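PDB 3U4F: mandelate racemase/muconate lactonizing enzyme family protein from Roseovarius nubinhibens ISM, which probably works as a magnesium-dependent hydro-lyase of the enolase superfamily, binding magnesium in a barrel-shaped domain. Local coordinates for residues 134-139 with 354-359; 139-144 with 167-172; 275-280 with 302-307; 309-314 with 332-337. All coordinates share one frame; numbering follows the deposited sequence.

Contact 1: residues 134-139 with 354-359; sequences IRAYAS and YRIEDG
Ala136 and Gly359 meet through flat peptide groups: Ala136 N-H enters in the plane of the Gly359 carbonyl, 2.9 Å from its O, with an N-H...O angle of 164°. The Tyr137 ring takes the other side of the strand, edge-to-face with Tyr331, while the Tyr354 side chain touches Phe334 and helix 313-322. The methyl of Ala136 turns toward 354-359, with CB 3.7 Å from Gly359 O, and a residue as small as alanine lets the carbonyl come this close to the strand. Beyond it, Ile356 sends its CD1 to within 4.3 Å of Ala136 CB. Two bends place that methyl, with CG1 beside the backbone N (chi1 -57°) and CD1 folded back at chi2. The same isoleucine packs on Phe334, so a branched apolar chain suits the spot. Residues 134-139 belong to a strand of the enolase-superfamily barrel, a modified TIM barrel, flanked in parallel by 165-169 and 332-335. Strand 360-363 runs antiparallel to it, and the bond from Ala136 prolongs the pairing of Ile134 with Ala361. Gly359 follows Asp358 in a left-handed backbone conformation, and its positive phi of 69° is one that glycine adopts easily. This bend lets the loop swing in and give its carbonyl to the strand before 360-363 begins. Arg135 points away from the loop, its guanidinium making a salt bridge with Asp164.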
loop_
_atom_site.group_PDB
_atom_site.type_symbol
_atom_site.label_atom_id
_atom_site.label_comp_id
_atom_site.label_asym_id
_atom_site.label_seq_id
_atom_site.Cartn_x
_atom_site.Cartn_y
_atom_site.Cartn_z
ATOM N N ILE A 134 -7.423 32.018 -1.220
ATOM C CA ILE A 134 -8.190 30.802 -0.916
ATOM C C ILE A 134 -8.652 30.912 0.520
ATOM O O ILE A 134 -7.843 31.113 1.449
ATOM C CB ILE A 134 -7.308 29.504 -1.014
ATOM C CG1 ILE A 134 -6.611 29.391 -2.355
ATOM C CG2 ILE A 134 -8.173 28.235 -0.871
ATOM C CD1 ILE A 134 -5.198 29.918 -2.349
ATOM N N ARG A 135 -9.948 30.707 0.724
ATOM C CA ARG A 135 -10.506 30.654 2.058
ATOM C C ARG A 135 -9.865 29.519 2.811
ATOM O O ARG A 135 -9.746 28.423 2.263
ATOM C CB ARG A 135 -12.009 30.364 1.987
ATOM C CG ARG A 135 -12.696 30.364 3.362
ATOM C CD ARG A 135 -14.185 30.117 3.185
ATOM N NE ARG A 135 -14.888 30.093 4.465
ATOM C CZ ARG A 135 -16.112 29.582 4.628
ATOM N NH1 ARG A 135 -16.736 29.009 3.612
ATOM N NH2 ARG A 135 -16.683 29.607 5.823
ATOM N N ALA A 136 -9.477 29.760 4.062
ATOM C CA ALA A 136 -8.865 28.672 4.851
ATOM C C ALA A 136 -9.768 28.292 6.019
ATOM O O ALA A 136 -10.482 29.147 6.564
ATOM C CB ALA A 136 -7.511 29.093 5.366
ATOM N N TYR A 137 -9.749 27.019 6.416
ATOM C CA TYR A 137 -10.316 26.674 7.713
ATOM C C TYR A 137 -9.219 26.315 8.708
ATOM O O TYR A 137 -8.245 25.646 8.348
ATOM C CB TYR A 137 -11.392 25.581 7.603
ATOM C CG TYR A 137 -10.957 24.148 7.279
ATOM C CD1 TYR A 137 -10.634 23.255 8.299
ATOM C CD2 TYR A 137 -10.995 23.672 5.962
ATOM C CE1 TYR A 137 -10.279 21.912 8.005
ATOM C CE2 TYR A 137 -10.679 22.355 5.644
ATOM C CZ TYR A 137 -10.326 21.469 6.678
ATOM O OH TYR A 137 -10.017 20.151 6.380
ATOM N N ALA A 138 -9.388 26.777 9.948
ATOM C CA ALA A 138 -8.498 26.478 11.064
ATOM C C ALA A 138 -8.698 25.026 11.498
ATOM O O ALA A 138 -9.777 24.643 11.920
ATOM C CB ALA A 138 -8.772 27.421 12.222
ATOM N N SER A 139 -7.677 24.210 11.318
ATOM C CA SER A 139 -7.825 22.793 11.560
ATOM C C SER A 139 -7.038 22.409 12.824
ATOM O O SER A 139 -5.803 22.483 12.871
ATOM C CB SER A 139 -7.394 21.978 10.343
ATOM O OG SER A 139 -7.746 20.618 10.486
ATOM N N TYR A 354 2.533 31.125 4.239
ATOM C CA TYR A 354 1.301 30.788 4.973
ATOM C C TYR A 354 0.726 31.882 5.851
ATOM O O TYR A 354 0.040 31.592 6.836
ATOM C CB TYR A 354 1.551 29.530 5.818
ATOM C CG TYR A 354 1.953 28.336 4.971
ATOM C CD1 TYR A 354 1.219 27.999 3.847
ATOM C CD2 TYR A 354 3.050 27.515 5.330
ATOM C CE1 TYR A 354 1.558 26.871 3.055
ATOM C CE2 TYR A 354 3.395 26.383 4.548
ATOM C CZ TYR A 354 2.650 26.077 3.418
ATOM O OH TYR A 354 2.944 24.965 2.655
ATOM N N ARG A 355 0.953 33.142 5.498
ATOM C CA ARG A 355 0.322 34.184 6.315
ATOM C C ARG A 355 -1.175 34.208 5.986
ATOM O O ARG A 355 -1.573 34.060 4.825
ATOM C CB ARG A 355 1.027 35.528 6.111
ATOM C CG ARG A 355 2.430 35.596 6.810
ATOM C CD ARG A 355 2.882 37.074 6.997
ATOM N NE ARG A 355 2.288 37.741 8.157
ATOM C CZ ARG A 355 2.054 39.053 8.225
ATOM N NH1 ARG A 355 2.340 39.832 7.194
ATOM N NH2 ARG A 355 1.513 39.591 9.318
ATOM N N ILE A 356 -2.006 34.301 7.016
ATOM C CA ILE A 356 -3.454 34.284 6.824
ATOM C C ILE A 356 -3.974 35.678 7.132
ATOM O O ILE A 356 -3.602 36.272 8.122
ATOM C CB ILE A 356 -4.177 33.237 7.733
ATOM C CG1 ILE A 356 -3.619 31.821 7.483
ATOM C CG2 ILE A 356 -5.721 33.290 7.539
ATOM C CD1 ILE A 356 -3.900 31.299 6.046
ATOM N N GLU A 357 -4.838 36.180 6.271
ATOM C CA GLU A 357 -5.404 37.505 6.440
ATOM C C GLU A 357 -6.864 37.447 6.046
ATOM O O GLU A 357 -7.217 36.974 4.945
ATOM C CB GLU A 357 -4.660 38.466 5.527
ATOM C CG GLU A 357 -4.980 39.903 5.703
ATOM C CD GLU A 357 -3.931 40.724 4.992
ATOM O OE1 GLU A 357 -2.948 41.092 5.658
ATOM O OE2 GLU A 357 -4.044 40.925 3.762
ATOM N N ASP A 358 -7.702 37.896 6.969
ATOM C CA ASP A 358 -9.158 37.847 6.799
ATOM C C ASP A 358 -9.558 36.413 6.454
ATOM O O ASP A 358 -10.401 36.185 5.594
ATOM C CB ASP A 358 -9.626 38.833 5.712
ATOM C CG ASP A 358 -9.334 40.299 6.078
ATOM O OD1 ASP A 358 -9.140 41.123 5.166
ATOM O OD2 ASP A 358 -9.297 40.616 7.279
ATOM N N GLY A 359 -8.901 35.457 7.114
ATOM C CA GLY A 359 -9.223 34.025 6.966
ATOM C C GLY A 359 -8.871 33.421 5.617
ATOM O O GLY A 359 -9.317 32.315 5.315
#

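Contact 2: residues 139-144 with 167-172; sequences SSMKRD and KVRAGA. With GAI (guanidine), chain F.
Arg169 carries the contact from the end of the second parallel strand of the TIM-like barrel, probably at the place of the Lys-X-Lys motif of mandelate racemase, here Lys-X-Arg. The strands part after Ser139 and Lys167, where Ser140 N donates to Lys167 O at 3.0 Å. Packing is tight around Arg169. Its NE, 2.7 Å from Ser140 O, and its NH2, 3.0 Å from the same oxygen, grip that carbonyl side-on and fix the guanidinium's rotation, the oxygen in its plane. A bend at chi2 (-73°) curls the chain back to it. Arg143 crosses at about a right angle, laying one guanidinium face on Arg169 CB and using its edge on Ala170 O, to which NE and NH2 both donate. Two arginines suit these places because each long chain ends in a planar group with several N-H donors. The Lys142 side is looser: its side chain turns away to a salt bridge with Asp340, and a water spans Lys142 O and Arg169 N. On the pocket side, the selenomethionine Met141 brings SE within 3.5 Å of Arg169 NH2. Lys167 bends at chi3 and reaches Tyr137 OH and Glu231, its NZ lying 2.8 Å from N3 of the bound guanidine.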
loop_
_atom_site.group_PDB
_atom_site.type_symbol
_atom_site.label_atom_id
_atom_site.label_comp_id
_atom_site.label_asym_id
_atom_site.label_seq_id
_atom_site.Cartn_x
_atom_site.Cartn_y
_atom_site.Cartn_z
ATOM N N SER A 139 -7.677 24.210 11.318
ATOM C CA SER A 139 -7.825 22.793 11.560
ATOM C C SER A 139 -7.038 22.409 12.824
ATOM O O SER A 139 -5.803 22.483 12.871
ATOM C CB SER A 139 -7.394 21.978 10.343
ATOM O OG SER A 139 -7.746 20.618 10.486
ATOM N N SER A 140 -7.790 22.012 13.847
ATOM C CA SER A 140 -7.224 21.366 15.017
ATOM C C SER A 140 -6.905 19.892 14.724
ATOM O O SER A 140 -7.743 19.155 14.167
ATOM C CB SER A 140 -8.212 21.433 16.171
ATOM O OG SER A 140 -7.811 20.539 17.206
HETATM N N MSE A 141 -5.723 19.464 15.151
HETATM C CA MSE A 141 -5.302 18.064 15.032
HETATM C C MSE A 141 -5.595 17.285 16.308
HETATM O O MSE A 141 -5.514 16.057 16.307
HETATM C CB MSE A 141 -3.782 17.982 14.723
HETATM C CG MSE A 141 -3.358 18.749 13.474
HETATM SE SE MSE A 141 -4.294 18.007 11.899
HETATM C CE MSE A 141 -4.497 19.608 10.800
ATOM N N LYS A 142 -5.944 17.983 17.392
ATOM C CA LYS A 142 -5.881 17.370 18.732
ATOM C C LYS A 142 -7.175 16.740 19.218
ATOM O O LYS A 142 -8.244 17.290 19.007
ATOM C CB LYS A 142 -5.424 18.422 19.755
ATOM C CG LYS A 142 -3.947 18.831 19.622
ATOM C CD LYS A 142 -3.540 19.746 20.772
ATOM C CE LYS A 142 -2.028 19.905 20.854
ATOM N NZ LYS A 142 -1.573 20.580 22.114
ATOM N N ARG A 143 -7.061 15.596 19.891
ATOM C CA ARG A 143 -8.165 15.061 20.699
ATOM C C ARG A 143 -7.918 15.165 22.200
ATOM O O ARG A 143 -8.872 15.018 22.989
ATOM C CB ARG A 143 -8.462 13.597 20.355
ATOM C CG ARG A 143 -9.351 13.441 19.150
ATOM C CD ARG A 143 -9.325 12.021 18.603
ATOM N NE ARG A 143 -10.227 11.939 17.474
ATOM C CZ ARG A 143 -9.830 12.094 16.221
ATOM N NH1 ARG A 143 -8.534 12.294 15.950
ATOM N NH2 ARG A 143 -10.727 12.071 15.258
ATOM N N ASP A 144 -6.671 15.423 22.603
ATOM C CA ASP A 144 -6.382 15.554 24.037
ATOM C C ASP A 144 -6.883 16.865 24.667
ATOM O O ASP A 144 -7.055 16.978 25.904
ATOM C CB ASP A 144 -4.910 15.225 24.376
ATOM C CG ASP A 144 -3.905 16.094 23.638
ATOM O OD1 ASP A 144 -4.129 16.461 22.465
ATOM O OD2 ASP A 144 -2.844 16.378 24.240
ATOM N N LYS A 167 -12.289 23.394 12.174
ATOM C CA LYS A 167 -12.512 21.946 12.255
ATOM C C LYS A 167 -11.952 21.385 13.559
ATOM O O LYS A 167 -10.800 21.675 13.923
ATOM C CB LYS A 167 -11.926 21.200 11.035
ATOM C CG LYS A 167 -12.268 19.706 11.016
ATOM C CD LYS A 167 -11.921 19.047 9.689
ATOM C CE LYS A 167 -10.474 18.595 9.674
ATOM N NZ LYS A 167 -10.201 17.999 8.343
ATOM N N VAL A 168 -12.761 20.579 14.255
ATOM C CA VAL A 168 -12.335 19.909 15.484
ATOM C C VAL A 168 -12.504 18.392 15.322
ATOM O O VAL A 168 -12.932 17.925 14.272
ATOM C CB VAL A 168 -13.135 20.447 16.724
ATOM C CG1 VAL A 168 -12.945 21.937 16.842
ATOM C CG2 VAL A 168 -14.581 20.096 16.587
ATOM N N ARG A 169 -12.135 17.620 16.336
ATOM C CA ARG A 169 -12.121 16.172 16.228
ATOM C C ARG A 169 -13.281 15.546 17.012
ATOM O O ARG A 169 -13.618 16.023 18.087
ATOM C CB ARG A 169 -10.815 15.634 16.779
ATOM C CG ARG A 169 -9.577 16.228 16.098
ATOM C CD ARG A 169 -9.415 15.656 14.669
ATOM N NE ARG A 169 -8.688 16.610 13.807
ATOM C CZ ARG A 169 -8.336 16.350 12.557
ATOM N NH1 ARG A 169 -8.556 15.137 12.052
ATOM N NH2 ARG A 169 -7.762 17.300 11.821
ATOM N N ALA A 170 -13.840 14.470 16.474
ATOM C CA ALA A 170 -14.829 13.619 17.164
ATOM C C ALA A 170 -14.236 12.239 17.441
ATOM O O ALA A 170 -13.328 11.795 16.741
ATOM C CB ALA A 170 -16.058 13.449 16.303
ATOM N N GLY A 171 -14.760 11.555 18.458
ATOM C CA GLY A 171 -14.369 10.157 18.690
ATOM C C GLY A 171 -12.928 10.019 19.105
ATOM O O GLY A 171 -12.307 10.965 19.557
ATOM N N ALA A 172 -12.404 8.810 18.975
ATOM C CA ALA A 172 -10.977 8.566 19.137
ATOM C C ALA A 172 -10.468 8.148 17.758
ATOM O O ALA A 172 -11.220 7.565 16.964
ATOM C CB ALA A 172 -10.751 7.465 20.176
HETATM C C GAI F . -7.458 15.710 8.799
HETATM N N1 GAI F . -6.611 16.598 9.253
HETATM N N2 GAI F . -7.509 14.393 9.208
HETATM N N3 GAI F . -8.326 16.042 7.828
HETATM O O HOH W 1 -10.791 18.646 18.872
#

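Contact 3: residues 275-280 with 302-307; sequences DVVQPD and LPVTPH. With GAI (guanidine), chain F.
His307 and Asp280 both swing their side chains opposite their own backbone N (chi1 165° and 175°), which carries the imidazole and the carboxylate to one another. His307 ND1 donates to Asp280 OD1 over 2.7 Å, nearly within the ring plane and onto the anti lone pair of that oxygen. The carboxylate is turned 44° from the ring. Its other oxygen, OD2, caps the following helix at Tyr283 N, so an aspartate suits the spot by serving the histidine and the helix end together. The backbones steady the pair: His307 N donates to Pro279 O, and farther back Val277 N and O bond to Pro303 O and Thr305 N. Around the single bridge of Val277 with Val304 the side chains interlock, Val277 CG2 meeting Val304 CG2 at 3.6 Å and Pro279 CD lying 4.0 Å from Val304 CG1. Gln278 sends an extended chain inward to Glu231 and Thr254, with only a weak bond from NE2 to Thr305 O. At the far edge of the ring, His307 CD2 is 3.3 Å from guanidine N3. A phenylalanine in place of His307 would probably leave Asp280 OD1 without its N-H donor and the ring without a bond fixing its rotation. An aspartate just past strand 276-277, tied to a histidine on the next, irregular barrel segment beside the ligand pocket, is paired as in mandelate racemase.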
loop_
_atom_site.group_PDB
_atom_site.type_symbol
_atom_site.label_atom_id
_atom_site.label_comp_id
_atom_site.label_asym_id
_atom_site.label_seq_id
_atom_site.Cartn_x
_atom_site.Cartn_y
_atom_site.Cartn_z
ATOM N N ASP A 275 -19.839 13.020 -0.186
ATOM C CA ASP A 275 -20.331 14.248 -0.820
ATOM C C ASP A 275 -19.219 15.176 -1.274
ATOM O O ASP A 275 -19.419 15.957 -2.202
ATOM C CB ASP A 275 -21.241 14.985 0.152
ATOM C CG ASP A 275 -22.408 14.109 0.622
ATOM O OD1 ASP A 275 -23.268 13.728 -0.228
ATOM O OD2 ASP A 275 -22.414 13.743 1.813
ATOM N N VAL A 276 -18.068 15.100 -0.604
ATOM C CA VAL A 276 -16.891 15.916 -0.933
ATOM C C VAL A 276 -15.681 14.960 -0.896
ATOM O O VAL A 276 -15.533 14.213 0.063
ATOM C CB VAL A 276 -16.674 17.002 0.115
ATOM C CG1 VAL A 276 -15.434 17.857 -0.218
ATOM C CG2 VAL A 276 -17.902 17.923 0.259
ATOM N N VAL A 277 -14.829 14.995 -1.917
ATOM C CA VAL A 277 -13.636 14.145 -1.917
ATOM C C VAL A 277 -12.411 14.887 -1.363
ATOM O O VAL A 277 -12.244 16.098 -1.589
ATOM C CB VAL A 277 -13.356 13.509 -3.306
ATOM C CG1 VAL A 277 -14.576 12.713 -3.778
ATOM C CG2 VAL A 277 -13.028 14.563 -4.363
ATOM N N GLN A 278 -11.549 14.157 -0.660
ATOM C CA GLN A 278 -10.456 14.788 0.073
ATOM C C GLN A 278 -9.106 14.078 -0.156
ATOM O O GLN A 278 -8.491 13.632 0.778
ATOM C CB GLN A 278 -10.766 14.832 1.573
ATOM C CG GLN A 278 -12.031 15.618 1.860
ATOM C CD GLN A 278 -12.211 15.800 3.329
ATOM O OE1 GLN A 278 -12.646 14.878 4.003
ATOM N NE2 GLN A 278 -11.877 16.994 3.848
ATOM N N PRO A 279 -8.619 14.066 -1.396
ATOM C CA PRO A 279 -7.260 13.526 -1.627
ATOM C C PRO A 279 -6.180 14.344 -0.874
ATOM O O PRO A 279 -6.378 15.528 -0.575
ATOM C CB PRO A 279 -7.077 13.684 -3.142
ATOM C CG PRO A 279 -7.992 14.819 -3.519
ATOM C CD PRO A 279 -9.215 14.613 -2.624
ATOM N N ASP A 280 -5.075 13.697 -0.525
ATOM C CA ASP A 280 -3.904 14.412 -0.012
ATOM C C ASP A 280 -2.968 14.319 -1.194
ATOM O O ASP A 280 -2.702 13.219 -1.680
ATOM C CB ASP A 280 -3.315 13.685 1.211
ATOM C CG ASP A 280 -2.020 14.329 1.723
ATOM O OD1 ASP A 280 -2.012 14.899 2.829
ATOM O OD2 ASP A 280 -0.992 14.246 1.006
ATOM N N LEU A 302 -18.943 16.381 -7.737
ATOM C CA LEU A 302 -18.498 16.410 -6.354
ATOM C C LEU A 302 -17.370 17.411 -6.218
ATOM O O LEU A 302 -16.450 17.419 -7.053
ATOM C CB LEU A 302 -17.951 15.050 -5.938
ATOM C CG LEU A 302 -18.821 13.914 -5.379
ATOM C CD1 LEU A 302 -20.340 14.076 -5.505
ATOM C CD2 LEU A 302 -18.289 12.518 -5.751
ATOM N N PRO A 303 -17.414 18.233 -5.169
ATOM C CA PRO A 303 -16.278 19.126 -4.924
ATOM C C PRO A 303 -15.073 18.428 -4.306
ATOM O O PRO A 303 -15.205 17.331 -3.734
ATOM C CB PRO A 303 -16.818 20.155 -3.928
ATOM C CG PRO A 303 -18.014 19.522 -3.319
ATOM C CD PRO A 303 -18.529 18.456 -4.231
ATOM N N VAL A 304 -13.935 19.116 -4.379
ATOM C CA VAL A 304 -12.639 18.588 -3.944
ATOM C C VAL A 304 -12.070 19.512 -2.870
ATOM O O VAL A 304 -11.798 20.692 -3.118
ATOM C CB VAL A 304 -11.660 18.466 -5.117
ATOM C CG1 VAL A 304 -10.292 17.956 -4.612
ATOM C CG2 VAL A 304 -12.233 17.568 -6.234
ATOM N N THR A 305 -11.935 18.980 -1.664
ATOM C CA THR A 305 -11.413 19.739 -0.527
ATOM C C THR A 305 -10.257 18.917 0.050
ATOM O O THR A 305 -10.457 18.090 0.927
ATOM C CB THR A 305 -12.529 19.978 0.538
ATOM O OG1 THR A 305 -13.549 20.787 -0.055
ATOM C CG2 THR A 305 -11.990 20.738 1.735
ATOM N N PRO A 306 -9.039 19.136 -0.464
ATOM C CA PRO A 306 -7.935 18.217 -0.121
ATOM C C PRO A 306 -7.526 18.253 1.339
ATOM O O PRO A 306 -7.786 19.214 2.046
ATOM C CB PRO A 306 -6.779 18.724 -1.008
ATOM C CG PRO A 306 -7.467 19.315 -2.186
ATOM C CD PRO A 306 -8.634 20.065 -1.518
ATOM N N HIS A 307 -6.857 17.182 1.772
ATOM C CA HIS A 307 -6.325 17.082 3.097
ATOM C C HIS A 307 -4.930 17.673 3.059
ATOM O O HIS A 307 -4.129 17.412 2.155
ATOM C CB HIS A 307 -6.249 15.591 3.464
ATOM C CG HIS A 307 -5.394 15.287 4.652
ATOM N ND1 HIS A 307 -4.067 14.925 4.535
ATOM C CD2 HIS A 307 -5.689 15.233 5.972
ATOM C CE1 HIS A 307 -3.580 14.668 5.741
ATOM N NE2 HIS A 307 -4.542 14.847 6.627
HETATM C C GAI F . -7.458 15.710 8.799
HETATM N N1 GAI F . -6.611 16.598 9.253
HETATM N N2 GAI F . -7.509 14.393 9.208
HETATM N N3 GAI F . -8.326 16.042 7.828
#

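Contact 4: residues 309-314 with 332-337; sequences ANLSLV and LEFSIE. With GAI (guanidine), chain F.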
loop_
_atom_site.group_PDB
_atom_site.type_symbol
_atom_site.label_atom_id
_atom_site.label_comp_id
_atom_site.label_asym_id
_atom_site.label_seq_id
_atom_site.Cartn_x
_atom_site.Cartn_y
_atom_site.Cartn_z
ATOM N N ALA A 309 -2.326 18.436 6.329
ATOM C CA ALA A 309 -2.362 18.452 7.778
ATOM C C ALA A 309 -1.106 18.977 8.502
ATOM O O ALA A 309 -0.962 18.815 9.716
ATOM C CB ALA A 309 -2.749 17.093 8.286
ATOM N N ASN A 310 -0.186 19.572 7.758
ATOM C CA ASN A 310 0.880 20.320 8.397
ATOM C C ASN A 310 1.346 21.389 7.429
ATOM O O ASN A 310 0.870 21.448 6.282
ATOM C CB ASN A 310 2.039 19.430 8.793
ATOM C CG ASN A 310 2.542 18.626 7.653
ATOM O OD1 ASN A 310 3.059 19.158 6.676
ATOM N ND2 ASN A 310 2.386 17.311 7.758
ATOM N N LEU A 311 2.269 22.214 7.910
ATOM C CA LEU A 311 2.780 23.330 7.115
ATOM C C LEU A 311 4.142 23.056 6.496
ATOM O O LEU A 311 4.988 23.974 6.356
ATOM C CB LEU A 311 2.785 24.631 7.933
ATOM C CG LEU A 311 1.391 25.058 8.410
ATOM C CD1 LEU A 311 1.421 26.309 9.362
ATOM C CD2 LEU A 311 0.416 25.179 7.213
ATOM N N SER A 312 4.367 21.790 6.131
ATOM C CA SER A 312 5.339 21.483 5.081
ATOM C C SER A 312 4.749 22.043 3.777
ATOM O O SER A 312 3.767 22.791 3.820
ATOM C CB SER A 312 5.575 19.968 4.929
ATOM O OG SER A 312 4.446 19.318 4.370
ATOM N N LEU A 313 5.300 21.681 2.624
ATOM C CA LEU A 313 4.760 22.224 1.342
ATOM C C LEU A 313 3.386 21.676 0.920
ATOM O O LEU A 313 2.761 22.207 -0.001
ATOM C CB LEU A 313 5.766 22.071 0.187
ATOM C CG LEU A 313 7.048 22.909 0.326
ATOM C CD1 LEU A 313 7.947 22.596 -0.827
ATOM C CD2 LEU A 313 6.662 24.386 0.315
ATOM N N VAL A 314 2.909 20.631 1.594
ATOM C CA VAL A 314 1.621 20.055 1.238
ATOM C C VAL A 314 0.511 21.107 1.251
ATOM O O VAL A 314 -0.335 21.112 0.368
ATOM C CB VAL A 314 1.271 18.808 2.120
ATOM C CG1 VAL A 314 0.985 19.234 3.574
ATOM C CG2 VAL A 314 0.110 18.030 1.510
ATOM N N LEU A 332 -9.320 25.666 2.168
ATOM C CA LEU A 332 -8.026 25.048 2.417
ATOM C C LEU A 332 -7.947 24.582 3.872
ATOM O O LEU A 332 -8.132 25.393 4.770
ATOM C CB LEU A 332 -6.970 26.138 2.197
ATOM C CG LEU A 332 -5.528 25.795 2.578
ATOM C CD1 LEU A 332 -4.965 24.866 1.503
ATOM C CD2 LEU A 332 -4.672 27.068 2.714
ATOM N N GLU A 333 -7.618 23.303 4.099
ATOM C CA GLU A 333 -7.270 22.845 5.446
ATOM C C GLU A 333 -5.981 23.510 5.927
ATOM O O GLU A 333 -4.944 23.385 5.291
ATOM C CB GLU A 333 -7.076 21.333 5.494
ATOM C CG GLU A 333 -6.811 20.911 6.944
ATOM C CD GLU A 333 -6.867 19.440 7.176
ATOM O OE1 GLU A 333 -6.796 18.671 6.202
ATOM O OE2 GLU A 333 -6.993 19.072 8.373
ATOM N N PHE A 334 -6.055 24.206 7.052
ATOM C CA PHE A 334 -4.918 24.967 7.536
ATOM C C PHE A 334 -4.673 24.598 8.979
ATOM O O PHE A 334 -5.411 25.022 9.872
ATOM C CB PHE A 334 -5.158 26.473 7.422
ATOM C CG PHE A 334 -3.901 27.286 7.660
ATOM C CD1 PHE A 334 -3.031 27.571 6.601
ATOM C CD2 PHE A 334 -3.586 27.736 8.943
ATOM C CE1 PHE A 334 -1.853 28.295 6.827
ATOM C CE2 PHE A 334 -2.394 28.451 9.185
ATOM C CZ PHE A 334 -1.547 28.739 8.138
ATOM N N SER A 335 -3.628 23.805 9.215
ATOM C CA SER A 335 -3.308 23.389 10.592
ATOM C C SER A 335 -2.942 24.585 11.489
ATOM O O SER A 335 -2.056 25.394 11.158
ATOM C CB SER A 335 -2.137 22.393 10.639
ATOM O OG SER A 335 -1.855 22.109 12.011
ATOM N N ILE A 336 -3.628 24.682 12.621
ATOM C CA ILE A 336 -3.353 25.740 13.567
ATOM C C ILE A 336 -2.503 25.294 14.784
ATOM O O ILE A 336 -2.367 26.032 15.763
ATOM C CB ILE A 336 -4.634 26.524 13.982
ATOM C CG1 ILE A 336 -5.791 25.599 14.417
ATOM C CG2 ILE A 336 -5.052 27.470 12.833
ATOM C CD1 ILE A 336 -5.537 24.824 15.715
ATOM N N GLU A 337 -1.894 24.117 14.703
ATOM C CA GLU A 337 -1.082 23.637 15.828
ATOM C C GLU A 337 0.234 24.425 15.911
ATOM O O GLU A 337 0.763 24.825 14.886
ATOM C CB GLU A 337 -0.842 22.137 15.721
ATOM C CG GLU A 337 -2.151 21.287 15.695
ATOM C CD GLU A 337 -3.036 21.456 16.927
ATOM O OE1 GLU A 337 -2.533 21.945 17.948
ATOM O OE2 GLU A 337 -4.232 21.074 16.878
HETATM C C GAI F . -7.458 15.710 8.799
HETATM N N1 GAI F . -6.611 16.598 9.253
HETATM N N2 GAI F . -7.509 14.393 9.208
HETATM N N3 GAI F . -8.326 16.042 7.828
#
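Leu311, the residue most covered here, lays its CD2 methyl over one face of the Phe334 ring, 4.3 Å from the centroid and 26° off the ring normal, a CH-pi contact. CG stands beside the backbone N (chi1 -61°), and the other methyl of the fork, CD1, meets both Phe334 CZ and Ser335 O, each at 4.0 Å. The two side chains cross at about a right angle, and it is the two methyls of a leucine that let it touch both ring and backbone. Ser335, next in buried surface, turns toward 309-314 and sets its CB 3.9 Å from Ala309 O. Its small side chain permits that closeness, and its OG accepts a weak bond from Glu337 N. Ala309 sits nearer the pocket, its CB 4.0 Å from guanidine N1, where a small methyl fits beside the ligand. No hydrogen bond joins the segments; the loop is shaped by its own turn and by bonds to Gln52, Thr55 and Gln345. Asn310 OD1 accepts from Ser312 N and Ser312 OG, making an Asx turn, and Ser312 then N-caps helix 313-322 through a weak bond from Val314 N. Glu333, extended toward the ligand, receives guanidine N1 on OE2 at 2.7 Å. Ser139 OG also bonds OE2, and Cys308 N bonds OE1, so both oxygens are fixed. Replacing Glu333 by alanine is likely to cost guanidine N1 its carboxylate acceptor and to take from Ser139 OG and Cys308 N the oxygens they bond. Glu333, on strand 332-335 and facing the ligand pocket, is consistent with the glutamate on the eighth barrel strand of mandelate racemase.

In the fold
Contacts 2, 3 and 4 ring one guanidine, while contact 1 stands back from it, the side chain of Ala136 lying about 13 Å away. Contacts 1 and 4 are closest, their centres about 10 Å apart, because strands 132-139 and 332-335 are neighbours; Tyr354 OH also bonds Ser312 O at 2.6 Å. Contact 2 shares Ser139 with contact 1 and ties to contact 4 through Met141 N and Glu337 OE2, 2.8 Å apart. Contact 3 brings His307 CA within 3.5 Å of Glu333 OE1. The side chains of Lys167 and Glu333 lie about 4 and 5 Å from the magnesium ion, held by Asp205, Glu231 and Glu257.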